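Local coordinates for protein putative cyclohexadienyl dehydrogenase and ADH prephenate dehydrogenase (Rhizobium meliloti, PDB 4WJI) that probably catalyses the NAD(P)+-dependent oxidative decarboxylation of prephenate to 4-hydroxyphenylpyruvate in tyrosine biosynthesis, and binds NADP and tyrosine, at residues I193-I198 with R222-L227; A125-S130 with A137-G142; A86-G91 with K114-V119. All blocks are in the same frame, centred on the assembly; numbering follows the deposited sequence.

Contact 1 of 3, residues I193-I198 with R222-L227; sequences IIAYNI and RDFTRL. With TYR (tyrosine), chain C.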
# COMPACT_ATOMS: atom_id res chain seq x y z
N ILE A 193 -3.83 -1.49 11.10
CA ILE A 193 -4.81 -0.70 11.84
C ILE A 193 -5.10 0.64 11.14
O ILE A 193 -6.27 1.00 11.00
CB ILE A 193 -4.33 -0.46 13.27
CG1 ILE A 193 -4.42 -1.79 14.05
CG2 ILE A 193 -5.10 0.66 13.97
CD1 ILE A 193 -3.58 -1.81 15.33
N ILE A 194 -4.03 1.30 10.68
CA ILE A 194 -4.17 2.56 9.99
C ILE A 194 -4.89 2.38 8.65
O ILE A 194 -5.70 3.23 8.27
CB ILE A 194 -2.77 3.23 9.84
CG1 ILE A 194 -2.15 3.60 11.20
CG2 ILE A 194 -2.85 4.48 9.04
CD1 ILE A 194 -2.99 4.41 12.13
N ALA A 195 -4.58 1.29 7.92
CA ALA A 195 -5.30 1.01 6.68
C ALA A 195 -6.80 0.78 6.94
O ALA A 195 -7.64 1.33 6.25
CB ALA A 195 -4.71 -0.19 5.98
N TYR A 196 -7.13 -0.03 7.95
CA TYR A 196 -8.56 -0.21 8.29
C TYR A 196 -9.20 1.14 8.62
O TYR A 196 -10.36 1.41 8.23
CB TYR A 196 -8.71 -1.14 9.50
CG TYR A 196 -8.57 -2.62 9.17
CD1 TYR A 196 -9.50 -3.24 8.34
CD2 TYR A 196 -7.57 -3.42 9.76
CE1 TYR A 196 -9.41 -4.59 8.06
CE2 TYR A 196 -7.50 -4.79 9.50
CZ TYR A 196 -8.42 -5.38 8.67
OH TYR A 196 -8.34 -6.76 8.45
N ASN A 197 -8.47 1.99 9.32
CA ASN A 197 -9.04 3.26 9.75
C ASN A 197 -9.31 4.17 8.58
O ASN A 197 -10.40 4.77 8.49
CB ASN A 197 -8.18 3.97 10.78
CG ASN A 197 -8.96 5.07 11.47
OD1 ASN A 197 -9.93 4.78 12.20
ND2 ASN A 197 -8.58 6.30 11.25
N ILE A 198 -8.36 4.29 7.64
CA ILE A 198 -8.61 5.19 6.52
C ILE A 198 -9.72 4.68 5.61
O ILE A 198 -10.50 5.48 5.11
CB ILE A 198 -7.34 5.58 5.81
CG1 ILE A 198 -7.61 6.80 4.91
CG2 ILE A 198 -6.79 4.46 5.04
CD1 ILE A 198 -6.35 7.41 4.36
N ARG A 222 -6.21 2.77 -3.15
CA ARG A 222 -6.24 1.34 -3.40
C ARG A 222 -5.19 0.54 -2.59
O ARG A 222 -5.50 -0.59 -2.15
CB ARG A 222 -6.19 1.01 -4.89
CG ARG A 222 -4.87 1.40 -5.50
CD ARG A 222 -4.86 1.06 -7.00
NE ARG A 222 -3.63 1.52 -7.64
CZ ARG A 222 -3.27 1.18 -8.88
NH1 ARG A 222 -4.07 0.43 -9.62
NH2 ARG A 222 -2.11 1.60 -9.35
N ASP A 223 -3.98 1.10 -2.39
CA ASP A 223 -2.96 0.41 -1.63
C ASP A 223 -3.44 0.02 -0.20
O ASP A 223 -3.16 -1.09 0.31
CB ASP A 223 -1.73 1.33 -1.57
CG ASP A 223 -1.19 1.74 -2.97
OD1 ASP A 223 -1.84 2.56 -3.70
OD2 ASP A 223 -0.10 1.27 -3.34
N PHE A 224 -4.17 0.93 0.43
CA PHE A 224 -4.66 0.71 1.78
C PHE A 224 -5.84 -0.29 1.79
O PHE A 224 -6.03 -1.09 2.74
CB PHE A 224 -5.17 2.02 2.38
CG PHE A 224 -4.10 3.00 2.73
CD1 PHE A 224 -3.53 3.80 1.75
CD2 PHE A 224 -3.73 3.18 4.04
CE1 PHE A 224 -2.53 4.71 2.07
CE2 PHE A 224 -2.76 4.13 4.39
CZ PHE A 224 -2.16 4.90 3.41
N THR A 225 -6.66 -0.26 0.75
CA THR A 225 -7.80 -1.20 0.66
C THR A 225 -7.33 -2.66 0.62
O THR A 225 -8.08 -3.53 1.06
CB THR A 225 -8.75 -0.93 -0.55
OG1 THR A 225 -8.08 -1.22 -1.80
CG2 THR A 225 -9.30 0.49 -0.50
N ARG A 226 -6.16 -2.94 0.04
CA ARG A 226 -5.66 -4.32 -0.02
C ARG A 226 -5.48 -4.84 1.43
O ARG A 226 -5.94 -5.94 1.76
CB ARG A 226 -4.37 -4.44 -0.81
CG ARG A 226 -4.02 -5.91 -1.09
CD ARG A 226 -2.65 -6.04 -1.72
NE ARG A 226 -1.57 -5.69 -0.79
CZ ARG A 226 -1.11 -6.48 0.17
NH1 ARG A 226 -1.59 -7.71 0.32
NH2 ARG A 226 -0.19 -6.01 1.01
N LEU A 227 -4.80 -4.09 2.26
CA LEU A 227 -4.58 -4.54 3.64
C LEU A 227 -5.90 -4.67 4.37
O LEU A 227 -6.11 -5.61 5.16
CB LEU A 227 -3.61 -3.60 4.36
CG LEU A 227 -2.22 -3.60 3.74
CD1 LEU A 227 -1.37 -2.54 4.41
CD2 LEU A 227 -1.59 -4.99 3.85
N TYR C . -0.88 -10.31 4.93
CA TYR C . 0.12 -9.21 4.79
C TYR C . 0.12 -8.72 3.37
O TYR C . -0.68 -9.22 2.58
CB TYR C . 1.52 -9.68 5.19
CG TYR C . 1.64 -10.20 6.62
CD1 TYR C . 0.68 -9.92 7.60
CD2 TYR C . 2.71 -10.97 6.98
CE1 TYR C . 0.81 -10.41 8.89
CE2 TYR C . 2.89 -11.43 8.26
CZ TYR C . 1.94 -11.18 9.22
OH TYR C . 2.06 -11.70 10.48
OXT TYR C . 0.94 -7.82 3.05
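F224 lies against A195 and I198 and supplies most of the apolar packing between two helices whose short axes approach to 8.2 Å at an angle of 114°. Followed outward, its CB and CG both run past I198 CG2. The contact tightens at CD2, which is 3.5 Å from I198 CG2 and also meets A195 CA, which lies at the ring edge, in its plane. CE2 only grazes the same isoleucine methyl before the ring turns away. That methyl is there because I198 CG1 is anti to the backbone N (chi1 -165°), which leaves CG2 to meet the phenyl group. Small A195 lets the backbones close in: its CB rests 3.6 Å from F224 O and 3.9 Å from L227 CB, so the second helix is felt through main chain as well as side chains.

R226 leaves the interface and bends at chi3 (69°) to present the edge of its guanidinium to the bound tyrosine. Its two terminal nitrogens grip the carboxylate in a nearly straight pair of hydrogen bonds, NH1 to TYR O at 2.9 Å and NH2 to TYR OXT at 3.0 Å. A planar cation suits this two-point grip, and salt bridges to E128 and to D223 of the second subunit would further fix its rotation.

Helix 177-203 packs against helix 221-227 through A195 and I198, with H192 on L227, while R226 reaches the bound tyrosine away from this interface; I193 and I194 turn to helix 243-265, and I194 also meets I194 of the second subunit.

Contact 2 of 3, residues A125-S130 with A137-G142; sequences AGTEHS and AGLFRG. With TYR (tyrosine), chain C; NAP (NADP nicotinamide-adenine-dinucleotide phosphate), chain B.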
# COMPACT_ATOMS: atom_id res chain seq x y z
N ALA A 125 5.53 -13.15 5.92
CA ALA A 125 5.14 -13.39 4.54
C ALA A 125 3.64 -13.64 4.52
O ALA A 125 3.12 -14.37 5.35
CB ALA A 125 5.82 -14.66 3.99
N GLY A 126 2.94 -13.08 3.55
CA GLY A 126 1.52 -13.37 3.39
C GLY A 126 0.89 -12.56 2.29
O GLY A 126 1.56 -11.89 1.55
N THR A 127 -0.42 -12.75 2.14
CA THR A 127 -1.22 -12.00 1.18
C THR A 127 -2.48 -11.58 1.95
O THR A 127 -2.62 -11.89 3.14
CB THR A 127 -1.64 -12.82 -0.04
OG1 THR A 127 -2.66 -13.77 0.33
CG2 THR A 127 -0.47 -13.52 -0.73
N GLU A 128 -3.40 -10.88 1.28
CA GLU A 128 -4.66 -10.54 1.94
C GLU A 128 -5.75 -11.61 1.87
O GLU A 128 -6.87 -11.40 2.39
CB GLU A 128 -5.21 -9.24 1.34
CG GLU A 128 -5.80 -9.34 -0.10
CD GLU A 128 -4.79 -9.26 -1.25
OE1 GLU A 128 -3.53 -9.45 -1.06
OE2 GLU A 128 -5.26 -8.96 -2.38
N HIS A 129 -5.42 -12.73 1.24
CA HIS A 129 -6.41 -13.80 1.04
C HIS A 129 -6.28 -14.89 2.10
O HIS A 129 -5.24 -15.03 2.74
CB HIS A 129 -6.29 -14.39 -0.33
CG HIS A 129 -6.50 -13.38 -1.40
ND1 HIS A 129 -7.71 -12.74 -1.58
CD2 HIS A 129 -5.66 -12.88 -2.33
CE1 HIS A 129 -7.60 -11.89 -2.59
NE2 HIS A 129 -6.37 -11.97 -3.07
N SER A 130 -7.36 -15.64 2.28
CA SER A 130 -7.48 -16.64 3.33
C SER A 130 -8.02 -17.96 2.81
O SER A 130 -8.61 -18.02 1.71
CB SER A 130 -8.37 -16.14 4.47
OG SER A 130 -7.93 -14.92 5.02
N ALA A 137 2.79 -22.65 -3.30
CA ALA A 137 4.20 -22.90 -3.14
C ALA A 137 5.01 -21.66 -3.42
O ALA A 137 4.78 -20.95 -4.37
CB ALA A 137 4.65 -24.06 -4.04
N GLY A 138 5.98 -21.41 -2.58
CA GLY A 138 6.91 -20.32 -2.80
C GLY A 138 6.59 -19.05 -2.04
O GLY A 138 7.31 -18.08 -2.18
N LEU A 139 5.57 -19.08 -1.16
CA LEU A 139 5.22 -17.87 -0.38
C LEU A 139 6.37 -17.37 0.48
O LEU A 139 6.49 -16.17 0.72
CB LEU A 139 3.98 -18.13 0.47
CG LEU A 139 3.53 -17.03 1.42
CD1 LEU A 139 3.10 -15.78 0.71
CD2 LEU A 139 2.39 -17.51 2.31
N PHE A 140 7.19 -18.29 0.98
CA PHE A 140 8.23 -17.96 1.95
C PHE A 140 9.58 -17.67 1.33
O PHE A 140 10.51 -17.36 2.06
CB PHE A 140 8.28 -19.06 3.01
CG PHE A 140 6.94 -19.39 3.55
CD1 PHE A 140 6.28 -18.50 4.39
CD2 PHE A 140 6.31 -20.57 3.24
CE1 PHE A 140 5.00 -18.79 4.88
CE2 PHE A 140 5.03 -20.85 3.70
CZ PHE A 140 4.40 -19.99 4.54
N ARG A 141 9.70 -17.79 0.01
CA ARG A 141 11.02 -17.64 -0.66
C ARG A 141 11.46 -16.20 -0.55
O ARG A 141 10.73 -15.29 -0.95
CB ARG A 141 10.87 -18.03 -2.13
CG ARG A 141 10.64 -19.50 -2.39
CD ARG A 141 10.58 -19.87 -3.89
N GLY A 142 12.67 -15.98 -0.08
CA GLY A 142 13.23 -14.66 0.06
C GLY A 142 12.65 -13.81 1.16
O GLY A 142 12.90 -12.59 1.19
N TYR C . -0.88 -10.31 4.93
CA TYR C . 0.12 -9.21 4.79
C TYR C . 0.12 -8.72 3.37
O TYR C . -0.68 -9.22 2.58
CB TYR C . 1.52 -9.68 5.19
CG TYR C . 1.64 -10.20 6.62
CD1 TYR C . 0.68 -9.92 7.60
CD2 TYR C . 2.71 -10.97 6.98
CE1 TYR C . 0.81 -10.41 8.89
CE2 TYR C . 2.89 -11.43 8.26
CZ TYR C . 1.94 -11.18 9.22
OH TYR C . 2.06 -11.70 10.48
OXT TYR C . 0.94 -7.82 3.05
PA NAP B . -6.80 -18.42 7.48
O1A NAP B . -6.43 -18.54 6.05
O2A NAP B . -8.04 -17.72 7.90
O5B NAP B . -6.87 -19.91 8.08
C5B NAP B . -7.41 -20.12 9.38
C4B NAP B . -7.27 -21.58 9.83
O4B NAP B . -7.54 -21.64 11.22
C3B NAP B . -8.30 -22.49 9.18
O3B NAP B . -7.84 -23.83 9.15
C2B NAP B . -9.45 -22.45 10.16
O2B NAP B . -10.21 -23.62 10.13
C1B NAP B . -8.72 -22.39 11.47
N9A NAP B . -9.45 -21.80 12.63
C8A NAP B . -10.07 -20.64 12.70
N7A NAP B . -10.57 -20.36 13.87
C5A NAP B . -10.26 -21.45 14.64
C6A NAP B . -10.51 -21.78 15.98
N6A NAP B . -11.20 -20.95 16.79
N1A NAP B . -10.03 -22.92 16.42
C2A NAP B . -9.35 -23.71 15.61
N3A NAP B . -9.07 -23.50 14.34
C4A NAP B . -9.55 -22.35 13.88
O3 NAP B . -5.58 -17.83 8.33
PN NAP B . -4.02 -17.67 8.06
O1N NAP B . -3.88 -16.46 7.28
O2N NAP B . -3.44 -18.92 7.57
O5D NAP B . -3.47 -17.32 9.54
C5D NAP B . -3.13 -18.31 10.47
C4D NAP B . -2.11 -17.74 11.44
O4D NAP B . -1.01 -17.24 10.70
C3D NAP B . -2.62 -16.58 12.24
O3D NAP B . -2.16 -16.67 13.58
C2D NAP B . -2.04 -15.36 11.56
O2D NAP B . -1.88 -14.32 12.49
C1D NAP B . -0.70 -15.93 11.12
N1N NAP B . -0.10 -15.31 9.92
C2N NAP B . -0.88 -14.85 8.93
C3N NAP B . -0.33 -14.27 7.81
C7N NAP B . -1.14 -13.71 6.67
O7N NAP B . -0.62 -12.93 5.92
N7N NAP B . -2.39 -14.11 6.56
C4N NAP B . 1.04 -14.18 7.74
C5N NAP B . 1.80 -14.68 8.76
C6N NAP B . 1.22 -15.23 9.88
P2B NAP B . -11.67 -23.66 9.46
O1X NAP B . -11.56 -22.97 8.14
O2X NAP B . -11.95 -25.13 9.33
O3X NAP B . -12.66 -22.94 10.35
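L139 lays its isobutyl end over the backbone at A125 and G126, with CD1 3.9 Å from G126 N. With CG anti to the backbone N (chi1 176°), the branch reaches across to the main chain, and CG passes A125 CB on the way. A125 CB rests on the turn, 3.7 Å from L139 O and 3.9 Å from F140 CD1; a methyl is small enough for the turn to approach this closely. The face of the phenyl ring takes L139 CB, and W165 meets F140 edge-to-face.

Both segments belong to the long connection between strands 117-123 and 144-147 of the Rossmann-type nucleotide-binding domain. L139 and F140 are the central residues of a type I beta turn from G138 to R141, and G138, with phi at 99°, adopts a backbone shape suited to a residue lacking CB. On the other segment, T127 OG1 accepts from H129 N in an ST turn.

The backbone of A125-T127 borders both ligands. G126 CA comes within 3.3 Å of the nicotinamide O7N, a closeness that a residue without a side chain permits, and A125 O lies 3.2 Å from NAP C4N, the carbon that carries hydride in nicotinamide chemistry. T127 O accepts a hydrogen bond from the ammonium N of the bound tyrosine at 3.0 Å.

Contact 3 of 3, residues A86-G91 with K114-V119; sequences AHLKPG and KDVHFV. With MG (magnesium ion), chain D.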
# COMPACT_ATOMS: atom_id res chain seq x y z
N ALA A 86 -2.07 -34.01 25.63
CA ALA A 86 -1.99 -35.39 26.11
C ALA A 86 -1.62 -36.42 25.04
O ALA A 86 -1.34 -37.57 25.36
CB ALA A 86 -3.30 -35.79 26.77
N HIS A 87 -1.66 -35.98 23.79
CA HIS A 87 -1.50 -36.83 22.64
C HIS A 87 -0.19 -36.68 21.90
O HIS A 87 0.12 -37.47 20.99
CB HIS A 87 -2.63 -36.52 21.68
CG HIS A 87 -3.97 -36.79 22.26
ND1 HIS A 87 -4.63 -37.98 22.05
CD2 HIS A 87 -4.76 -36.05 23.07
CE1 HIS A 87 -5.78 -37.96 22.70
NE2 HIS A 87 -5.88 -36.81 23.34
N LEU A 88 0.62 -35.72 22.32
CA LEU A 88 1.94 -35.52 21.74
C LEU A 88 2.93 -36.59 22.18
O LEU A 88 2.98 -36.93 23.36
CB LEU A 88 2.46 -34.15 22.15
CG LEU A 88 1.70 -32.94 21.63
CD1 LEU A 88 2.00 -31.67 22.44
CD2 LEU A 88 2.00 -32.71 20.14
N LYS A 89 3.76 -37.05 21.25
CA LYS A 89 4.76 -38.04 21.67
C LYS A 89 5.97 -37.32 22.30
O LYS A 89 6.22 -36.16 22.03
CB LYS A 89 5.23 -38.93 20.53
CG LYS A 89 6.04 -38.24 19.50
CD LYS A 89 6.73 -39.23 18.58
CE LYS A 89 7.48 -38.54 17.48
NZ LYS A 89 8.07 -39.50 16.48
N PRO A 90 6.72 -38.04 23.15
CA PRO A 90 7.95 -37.48 23.67
C PRO A 90 8.86 -37.01 22.57
O PRO A 90 9.06 -37.74 21.57
CB PRO A 90 8.57 -38.63 24.47
CG PRO A 90 7.46 -39.55 24.76
CD PRO A 90 6.50 -39.42 23.62
N GLY A 91 9.42 -35.80 22.74
CA GLY A 91 10.37 -35.24 21.77
C GLY A 91 9.73 -34.58 20.55
O GLY A 91 10.44 -34.11 19.67
N LYS A 114 6.45 -31.33 29.62
CA LYS A 114 7.90 -31.09 29.72
C LYS A 114 8.69 -31.84 28.65
O LYS A 114 9.81 -31.45 28.32
CB LYS A 114 8.44 -31.57 31.10
N ASP A 115 8.12 -32.93 28.14
CA ASP A 115 8.83 -33.77 27.17
C ASP A 115 8.71 -33.35 25.72
O ASP A 115 9.24 -34.03 24.83
CB ASP A 115 8.49 -35.26 27.31
CG ASP A 115 6.98 -35.59 27.05
OD1 ASP A 115 6.15 -34.68 27.06
OD2 ASP A 115 6.63 -36.78 26.84
N VAL A 116 8.00 -32.26 25.45
CA VAL A 116 7.94 -31.77 24.07
C VAL A 116 8.69 -30.46 23.96
O VAL A 116 8.92 -29.77 24.96
CB VAL A 116 6.53 -31.62 23.54
CG1 VAL A 116 5.74 -32.91 23.68
CG2 VAL A 116 5.79 -30.46 24.11
N HIS A 117 9.12 -30.14 22.74
CA HIS A 117 9.87 -28.91 22.48
C HIS A 117 9.00 -27.85 21.81
O HIS A 117 8.52 -28.02 20.69
CB HIS A 117 11.06 -29.19 21.56
CG HIS A 117 11.89 -30.36 21.97
ND1 HIS A 117 12.55 -30.39 23.17
CD2 HIS A 117 12.13 -31.55 21.37
CE1 HIS A 117 13.19 -31.55 23.28
NE2 HIS A 117 12.96 -32.27 22.19
N PHE A 118 8.85 -26.72 22.45
CA PHE A 118 7.97 -25.64 21.96
C PHE A 118 8.84 -24.55 21.37
O PHE A 118 9.56 -23.87 22.13
CB PHE A 118 7.15 -25.11 23.16
CG PHE A 118 6.19 -24.02 22.84
CD1 PHE A 118 5.49 -23.99 21.63
CD2 PHE A 118 5.92 -23.04 23.77
CE1 PHE A 118 4.57 -22.97 21.34
CE2 PHE A 118 4.99 -22.05 23.51
CZ PHE A 118 4.32 -22.00 22.28
N VAL A 119 8.77 -24.37 20.05
CA VAL A 119 9.60 -23.39 19.34
C VAL A 119 8.70 -22.50 18.52
O VAL A 119 8.36 -22.84 17.40
CB VAL A 119 10.63 -24.05 18.40
CG1 VAL A 119 11.58 -22.97 17.87
CG2 VAL A 119 11.40 -25.15 19.14
MG MG D . -7.93 -36.14 24.50
O HOH W 1 4.15 -37.77 26.11
O HOH W 2 -9.14 -36.29 22.67
O HOH W 3 -7.82 -37.92 25.25
O HOH W 4 -6.76 -35.01 26.31
O HOH W 5 -9.44 -35.36 25.54
O HOH W 6 -7.67 -33.89 23.90
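D115 and P90 meet where two loops of the Rossmann-type nucleotide-binding domain lead into neighbouring parallel strands, 93-96 and 117-123. The direct hydrogen bond is between main chains: G91 N donates to D115 O over 2.7 Å, with an N-H...O angle of 161°. G91 has a positive phi of 82°, a conformation glycine adopts readily, and it stands just before strand 93-96. Backbone bonds from H117 to A92 and V94 then continue the pairing of the two strands.

Packing contacts flank this bond. Towards the domain interior, L88 and V116 cross at about a right angle, L88 CB resting 3.8 Å from V116 CG1, and the same methyl touches K89 O; two branched apolar residues suit this buried spot. On the outer side, the ring of P90 lies alongside the D115 side chain, pointing the same way, with CG 3.6 Å from OD2. H117 brings CD2 to 3.5 Å from G91 O.

Water extends the polar contact. One molecule donates both to L88 O and, at 2.8 Å, to D115 OD2, so the carboxylate is tied indirectly to the opposite loop.

A magnesium ion is bound at the first loop. H87 ND1 is hydrogen-bonded to E63, which would fix the imidazole's rotation, and on the other side of the ring H87 NE2 coordinates the magnesium ion at 2.5 Å, its other five ligands being waters.

In the fold
Along the chain the order is contact 3, contact 2, contact 1, each closing before the next opens. Contacts 3 and 2 belong to the nucleotide-binding domain and are joined by strand 117-123: contact 3 includes its start, and contact 2 lies in the loop beyond its end, with centres about 28 Å apart. Contact 1 lies in the helical dimerization domain, its centre about 19 Å from that of contact 2 and about 40 Å from that of contact 3, across the chain's centre from the latter. Contacts 1 and 2 touch through a salt bridge between R226 and E128, and both reach the bound tyrosine, so the ligand lies where the two domains meet. Contact 3 is remote, where the chain enters strands 93-96 and 117-123.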